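Long-range contacts in oligogalacturonate-specific porin KdgM (Dickeya dadantii, PDB 4FQE), which forms a monomeric beta-barrel channel in the outer membrane that is specific for oligogalacturonides and is required for full virulence: residues Asn58-Ala64 with Phe80-Ser86; Ser87-Tyr91 with Pro113-Arg117. All blocks are in the same frame, centred on the assembly; numbering follows the deposited sequence. Where two conformers were deposited one is given.

Contact 1. Residues Asn58-Ala64 with Phe80-Ser86. With C8E ((hydroxyethyloxy)tri(ethyloxy)octane), chain F; C8E ((hydroxyethyloxy)tri(ethyloxy)octane), chain H.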
# COMPACT_ATOMS: atom_id res chain seq x y z
N ASN A 58 8.86 -10.11 13.52
CA ASN A 58 7.56 -10.43 13.01
C ASN A 58 6.58 -9.39 13.47
O ASN A 58 6.86 -8.64 14.41
CB ASN A 58 7.11 -11.82 13.47
CG ASN A 58 6.68 -11.84 14.92
OD1 ASN A 58 5.61 -11.33 15.27
ND2 ASN A 58 7.52 -12.41 15.77
N GLY A 59 5.43 -9.38 12.83
CA GLY A 59 4.42 -8.38 13.11
C GLY A 59 3.11 -8.67 12.44
O GLY A 59 3.02 -9.53 11.57
N THR A 60 2.06 -7.94 12.86
CA THR A 60 0.77 -8.06 12.22
C THR A 60 0.12 -6.70 12.18
O THR A 60 0.22 -5.94 13.16
CB THR A 60 -0.17 -9.02 12.94
OG1 THR A 60 0.35 -9.30 14.23
CG2 THR A 60 -0.30 -10.34 12.19
N GLU A 61 -0.57 -6.41 11.09
CA GLU A 61 -1.32 -5.15 10.98
C GLU A 61 -2.76 -5.38 10.56
O GLU A 61 -3.04 -6.22 9.72
CB GLU A 61 -0.63 -4.17 10.04
CG GLU A 61 -1.28 -2.79 9.96
CD GLU A 61 -0.50 -1.82 9.10
OE1 GLU A 61 -0.11 -2.21 7.99
OE2 GLU A 61 -0.25 -0.67 9.53
N VAL A 62 -3.68 -4.64 11.17
CA VAL A 62 -5.07 -4.67 10.74
C VAL A 62 -5.48 -3.26 10.40
O VAL A 62 -5.05 -2.30 11.03
CB VAL A 62 -6.02 -5.26 11.82
CG1 VAL A 62 -5.94 -4.46 13.11
CG2 VAL A 62 -7.45 -5.30 11.28
N VAL A 63 -6.30 -3.14 9.36
CA VAL A 63 -6.76 -1.84 8.85
C VAL A 63 -8.25 -1.97 8.63
O VAL A 63 -8.71 -2.93 8.02
CB VAL A 63 -6.10 -1.45 7.49
CG1 VAL A 63 -6.51 -0.04 7.01
CG2 VAL A 63 -4.58 -1.58 7.55
N ALA A 64 -9.00 -0.99 9.11
CA ALA A 64 -10.40 -0.79 8.74
C ALA A 64 -10.55 0.59 8.10
O ALA A 64 -9.88 1.53 8.49
CB ALA A 64 -11.30 -0.90 9.98
N PHE A 80 -8.22 3.52 9.73
CA PHE A 80 -7.73 3.23 11.08
C PHE A 80 -6.83 2.01 10.95
O PHE A 80 -7.25 1.03 10.38
CB PHE A 80 -8.93 2.86 11.96
CG PHE A 80 -8.56 2.44 13.34
CD1 PHE A 80 -8.34 3.37 14.33
CD2 PHE A 80 -8.40 1.09 13.64
CE1 PHE A 80 -7.99 2.96 15.61
CE2 PHE A 80 -8.05 0.68 14.92
CZ PHE A 80 -7.83 1.63 15.89
N SER A 81 -5.63 2.06 11.52
CA SER A 81 -4.75 0.88 11.53
C SER A 81 -3.93 0.79 12.81
O SER A 81 -3.57 1.79 13.42
CB SER A 81 -3.84 0.83 10.32
OG SER A 81 -3.04 1.99 10.17
N LEU A 82 -3.69 -0.44 13.23
CA LEU A 82 -2.88 -0.72 14.41
C LEU A 82 -1.92 -1.78 13.94
O LEU A 82 -2.36 -2.74 13.33
CB LEU A 82 -3.71 -1.30 15.52
CG LEU A 82 -4.73 -0.39 16.18
CD1 LEU A 82 -5.42 -1.24 17.26
CD2 LEU A 82 -4.03 0.83 16.75
N GLU A 83 -0.64 -1.61 14.22
CA GLU A 83 0.30 -2.70 14.02
C GLU A 83 0.95 -3.13 15.33
O GLU A 83 1.22 -2.29 16.17
CB GLU A 83 1.37 -2.32 13.00
CG GLU A 83 2.56 -3.30 13.02
CD GLU A 83 3.33 -3.37 11.73
OE1 GLU A 83 3.08 -2.57 10.82
OE2 GLU A 83 4.18 -4.27 11.61
N SER A 84 1.19 -4.44 15.47
CA SER A 84 1.80 -5.05 16.66
C SER A 84 2.98 -5.92 16.22
O SER A 84 2.79 -6.85 15.43
CB SER A 84 0.80 -5.97 17.35
OG SER A 84 -0.20 -5.26 18.03
N GLY A 85 4.19 -5.64 16.73
CA GLY A 85 5.37 -6.38 16.30
C GLY A 85 6.46 -6.52 17.32
O GLY A 85 6.31 -6.14 18.49
N SER A 86 7.57 -7.10 16.86
CA SER A 86 8.84 -7.12 17.56
C SER A 86 9.39 -5.69 17.67
O SER A 86 9.82 -5.27 18.73
CB SER A 86 9.86 -8.00 16.81
OG SER A 86 9.34 -9.29 16.53
C1 C8E F . -13.24 -1.46 12.96
C2 C8E F . -12.17 -1.07 13.96
C3 C8E F . -10.81 -1.78 13.79
C4 C8E F . -10.92 -3.24 13.38
C5 C8E F . -9.87 -4.12 14.04
C6 C8E F . -10.24 -5.59 13.87
C7 C8E F . -9.26 -6.56 14.54
C8 C8E F . -9.73 -7.02 15.93
O9 C8E F . -9.07 -8.22 16.33
C10 C8E F . -8.56 -8.25 17.67
C11 C8E F . -8.36 -9.70 18.10
O12 C8E F . -6.97 -10.04 18.18
C13 C8E F . -6.62 -11.25 17.50
C14 C8E F . -5.23 -11.76 17.92
O15 C8E F . -4.38 -10.68 18.35
C16 C8E F . -3.12 -10.59 17.67
C17 C8E F . -2.62 -9.14 17.67
O18 C8E F . -3.34 -8.39 16.68
C19 C8E F . -2.54 -7.66 15.74
C20 C8E F . -2.97 -6.19 15.69
O21 C8E F . -3.73 -5.84 16.84
C1 C8E H . -5.08 11.15 9.63
C2 C8E H . -6.02 11.72 10.65
C3 C8E H . -7.34 12.06 9.97
C4 C8E H . -8.00 10.82 9.39
C5 C8E H . -9.26 10.43 10.14
C6 C8E H . -8.90 9.61 11.36
C7 C8E H . -9.18 8.13 11.16
C8 C8E H . -9.11 7.37 12.48
O9 C8E H . -10.41 7.30 13.08
C10 C8E H . -10.42 6.65 14.36
C11 C8E H . -11.70 5.83 14.50
O12 C8E H . -11.48 4.45 14.25
C13 C8E H . -12.65 3.71 13.85
C14 C8E H . -12.81 3.76 12.33
O15 C8E H . -13.01 2.46 11.76
C16 C8E H . -13.98 2.39 10.70
C17 C8E H . -13.44 2.85 9.35
O18 C8E H . -13.72 4.25 9.16
C19 C8E H . -12.58 5.09 9.23
C20 C8E H . -12.83 6.27 10.16
O21 C8E H . -11.74 6.44 11.07
O HOH W 1 -0.49 0.75 11.67
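The carboxylates of E61 and E83 meet at the middle of this strand pair, their planes 58° apart, with E61 OE2 4.0 Å from E83 OE1. Their chains cross at about a right angle, and both are extended; with chi1 at -176°, E61 carries CG past L82 O at 3.5 Å. E61 OE2 forms a salt bridge with R92 and E83 OE1 one with K38, which probably offset the repulsion and favour both carboxylates as anions. A water also donates to E61 OE2 at 2.6 Å and to S81 OG, which is hydrogen-bonded to R92 O as well.

On the other side of the sheet, two detergent molecules approach the F80 ring obliquely from the same side of its plane. C3 of one is 3.8 Å from F80 CD2, and ether O12 of the other is 3.3 Å from F80 CD1. A64 CB meets the first detergent's alkyl chain.

Along the backbone, T60, V62 and A64 pair with S84, L82 and F80 through two hydrogen bonds each. S86 extends the ladder: its N donates to N58 O, and its OG accepts from N58 N at 3.2 Å. The strand axes run at 166°, an antiparallel hairpin of a transmembrane beta barrel, one face bearing E61, E83 and S81, the other F80, L82, V62 and A64 beside detergent, with T60 and S84 toward its end.

Contact 2. Residues Ser87-Tyr91 with Pro113-Arg117. With C8E ((hydroxyethyloxy)tri(ethyloxy)octane), chain H.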
# COMPACT_ATOMS: atom_id res chain seq x y z
N SER A 87 9.34 -4.94 16.56
CA SER A 87 10.01 -3.63 16.46
C SER A 87 9.11 -2.43 16.08
O SER A 87 9.34 -1.31 16.57
CB SER A 87 11.16 -3.72 15.47
OG SER A 87 10.70 -4.20 14.21
N ASN A 88 8.13 -2.64 15.19
CA ASN A 88 7.19 -1.59 14.82
C ASN A 88 5.88 -1.80 15.58
O ASN A 88 5.33 -2.91 15.59
CB ASN A 88 6.93 -1.59 13.31
CG ASN A 88 8.15 -1.16 12.51
OD1 ASN A 88 9.27 -1.09 13.03
ND2 ASN A 88 7.94 -0.86 11.23
N ASN A 89 5.42 -0.75 16.26
CA ASN A 89 4.20 -0.84 17.07
C ASN A 89 3.60 0.51 17.08
O ASN A 89 4.05 1.38 17.79
CB ASN A 89 4.50 -1.23 18.51
CG ASN A 89 5.05 -2.62 18.63
OD1 ASN A 89 4.31 -3.58 18.88
ND2 ASN A 89 6.36 -2.75 18.44
N ASN A 90 2.58 0.70 16.26
CA ASN A 90 2.10 2.02 15.95
C ASN A 90 0.63 2.00 15.66
O ASN A 90 0.09 1.02 15.16
CB ASN A 90 2.83 2.66 14.71
CG ASN A 90 3.25 1.65 13.66
OD1 ASN A 90 4.14 1.90 12.82
ND2 ASN A 90 2.62 0.48 13.70
N TYR A 91 0.03 3.10 16.01
CA TYR A 91 -1.31 3.47 15.61
C TYR A 91 -1.13 4.47 14.46
O TYR A 91 -0.46 5.46 14.60
CB TYR A 91 -2.03 4.12 16.79
CG TYR A 91 -3.27 4.88 16.44
CD1 TYR A 91 -4.24 4.33 15.61
CD2 TYR A 91 -3.47 6.15 16.92
CE1 TYR A 91 -5.38 5.04 15.27
CE2 TYR A 91 -4.63 6.86 16.61
CZ TYR A 91 -5.58 6.29 15.77
OH TYR A 91 -6.72 6.99 15.44
N PRO A 113 -0.48 9.97 9.94
CA PRO A 113 0.39 10.15 11.07
C PRO A 113 0.68 8.78 11.70
O PRO A 113 -0.04 7.81 11.43
CB PRO A 113 -0.41 11.06 12.01
CG PRO A 113 -1.81 10.92 11.61
CD PRO A 113 -1.82 10.57 10.15
N TYR A 114 1.76 8.69 12.47
CA TYR A 114 2.06 7.46 13.20
C TYR A 114 2.32 7.83 14.65
O TYR A 114 2.95 8.83 14.96
CB TYR A 114 3.21 6.64 12.57
CG TYR A 114 4.57 7.30 12.50
CD1 TYR A 114 5.43 7.29 13.60
CD2 TYR A 114 5.02 7.90 11.33
CE1 TYR A 114 6.68 7.88 13.54
CE2 TYR A 114 6.27 8.50 11.25
CZ TYR A 114 7.10 8.47 12.34
OH TYR A 114 8.34 9.07 12.27
N PHE A 115 1.75 7.03 15.54
CA PHE A 115 2.00 7.16 16.97
C PHE A 115 2.55 5.79 17.34
O PHE A 115 1.78 4.86 17.50
CB PHE A 115 0.70 7.53 17.72
CG PHE A 115 -0.04 8.71 17.13
CD1 PHE A 115 0.21 10.01 17.58
CD2 PHE A 115 -0.99 8.54 16.13
CE1 PHE A 115 -0.46 11.09 17.04
CE2 PHE A 115 -1.65 9.62 15.57
CZ PHE A 115 -1.39 10.91 16.02
N LYS A 116 3.88 5.66 17.39
CA LYS A 116 4.55 4.34 17.51
C LYS A 116 5.48 4.12 18.72
O LYS A 116 6.11 5.06 19.23
CB LYS A 116 5.29 3.98 16.20
CG LYS A 116 6.77 4.30 16.08
CD LYS A 116 7.43 3.36 15.06
CE LYS A 116 8.70 3.92 14.45
NZ LYS A 116 8.46 4.75 13.23
N ARG A 117 5.56 2.86 19.15
CA ARG A 117 6.47 2.42 20.21
C ARG A 117 6.93 0.98 19.94
O ARG A 117 8.08 0.61 20.20
CB ARG A 117 5.79 2.53 21.58
CG ARG A 117 5.01 1.30 22.06
CD ARG A 117 3.73 1.04 21.27
NE ARG A 117 2.47 1.70 21.68
CZ ARG A 117 2.30 2.65 22.61
NH1 ARG A 117 3.29 3.18 23.32
NH2 ARG A 117 1.06 3.09 22.84
C1 C8E H . -5.08 11.15 9.63
C2 C8E H . -6.02 11.72 10.65
C3 C8E H . -7.34 12.06 9.97
C4 C8E H . -8.00 10.82 9.39
C5 C8E H . -9.26 10.43 10.14
C6 C8E H . -8.90 9.61 11.36
C7 C8E H . -9.18 8.13 11.16
C8 C8E H . -9.11 7.37 12.48
O9 C8E H . -10.41 7.30 13.08
C10 C8E H . -10.42 6.65 14.36
C11 C8E H . -11.70 5.83 14.50
O12 C8E H . -11.48 4.45 14.25
C13 C8E H . -12.65 3.71 13.85
C14 C8E H . -12.81 3.76 12.33
O15 C8E H . -13.01 2.46 11.76
C16 C8E H . -13.98 2.39 10.70
C17 C8E H . -13.44 2.85 9.35
O18 C8E H . -13.72 4.25 9.16
C19 C8E H . -12.58 5.09 9.23
C20 C8E H . -12.83 6.27 10.16
O21 C8E H . -11.74 6.44 11.07
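Y91 and F115 join the backbones in antiparallel register: Y91 N donates to F115 O and F115 N to Y91 O, both at 2.9 Å, while N90 and K116 next to them form a non-hydrogen-bonded pair.

The two bonds of the Y91-F115 pair differ in geometry. Y91 N stands above the F115 carbonyl plane, 36° out of it, whereas F115 N approaches Y91 O in the carbonyl plane. Side by side and pointing the same way, the two aromatic side chains come closest at Y91 CD2 and F115 CD2, 3.5 Å apart. Their planes are 23° from parallel, but the centroids are 5.6 Å apart, so the rings are slid past one another and barely overlap. Y91 O also lies at the edge of the F115 ring, near its plane, 3.5 Å from F115 CD2. The F115 ring is placed there by a first torsion of -51°, with CG beside the backbone nitrogen. Farther out, Y91 OH is 3.8 Å from detergent C8, and P113 CD is 3.4 Å from C1 of the same molecule.

Toward the loop, R117 CD lies 3.7 Å from N89 CB. The amide end of N89 serves the preceding strand, where OD1 accepts from G85 N. N89 N is buried without a partner in the model.

Y114 and K116 reach K155 of strand 146-157. The arrangement is the open end, away from the connecting turn, of the antiparallel barrel hairpin 90-100/105-116, with aromatic residues beside bound detergent, as is usual on the membrane-facing surface of outer-membrane barrels.

How the contacts relate
Contact 1 closes before contact 2 opens along the chain, and their centres lie 9 Å apart on the same side of the barrel. Each belongs to a hairpin: 57-69 with 74-85, then 90-100 with 105-116. Strands 74-85 and 90-100 are neighbours in the sheet, so the four strands run consecutively through the 12-stranded antiparallel wall. The seam between contacts is direct: E83 N probably donates to N90 O at 2.9 Å, and F80 CE1 packs 3.4 Å from Y91 CE1. Both contacts also touch one detergent molecule. Together they form a continuous patch of the wall that encloses the porin's channel.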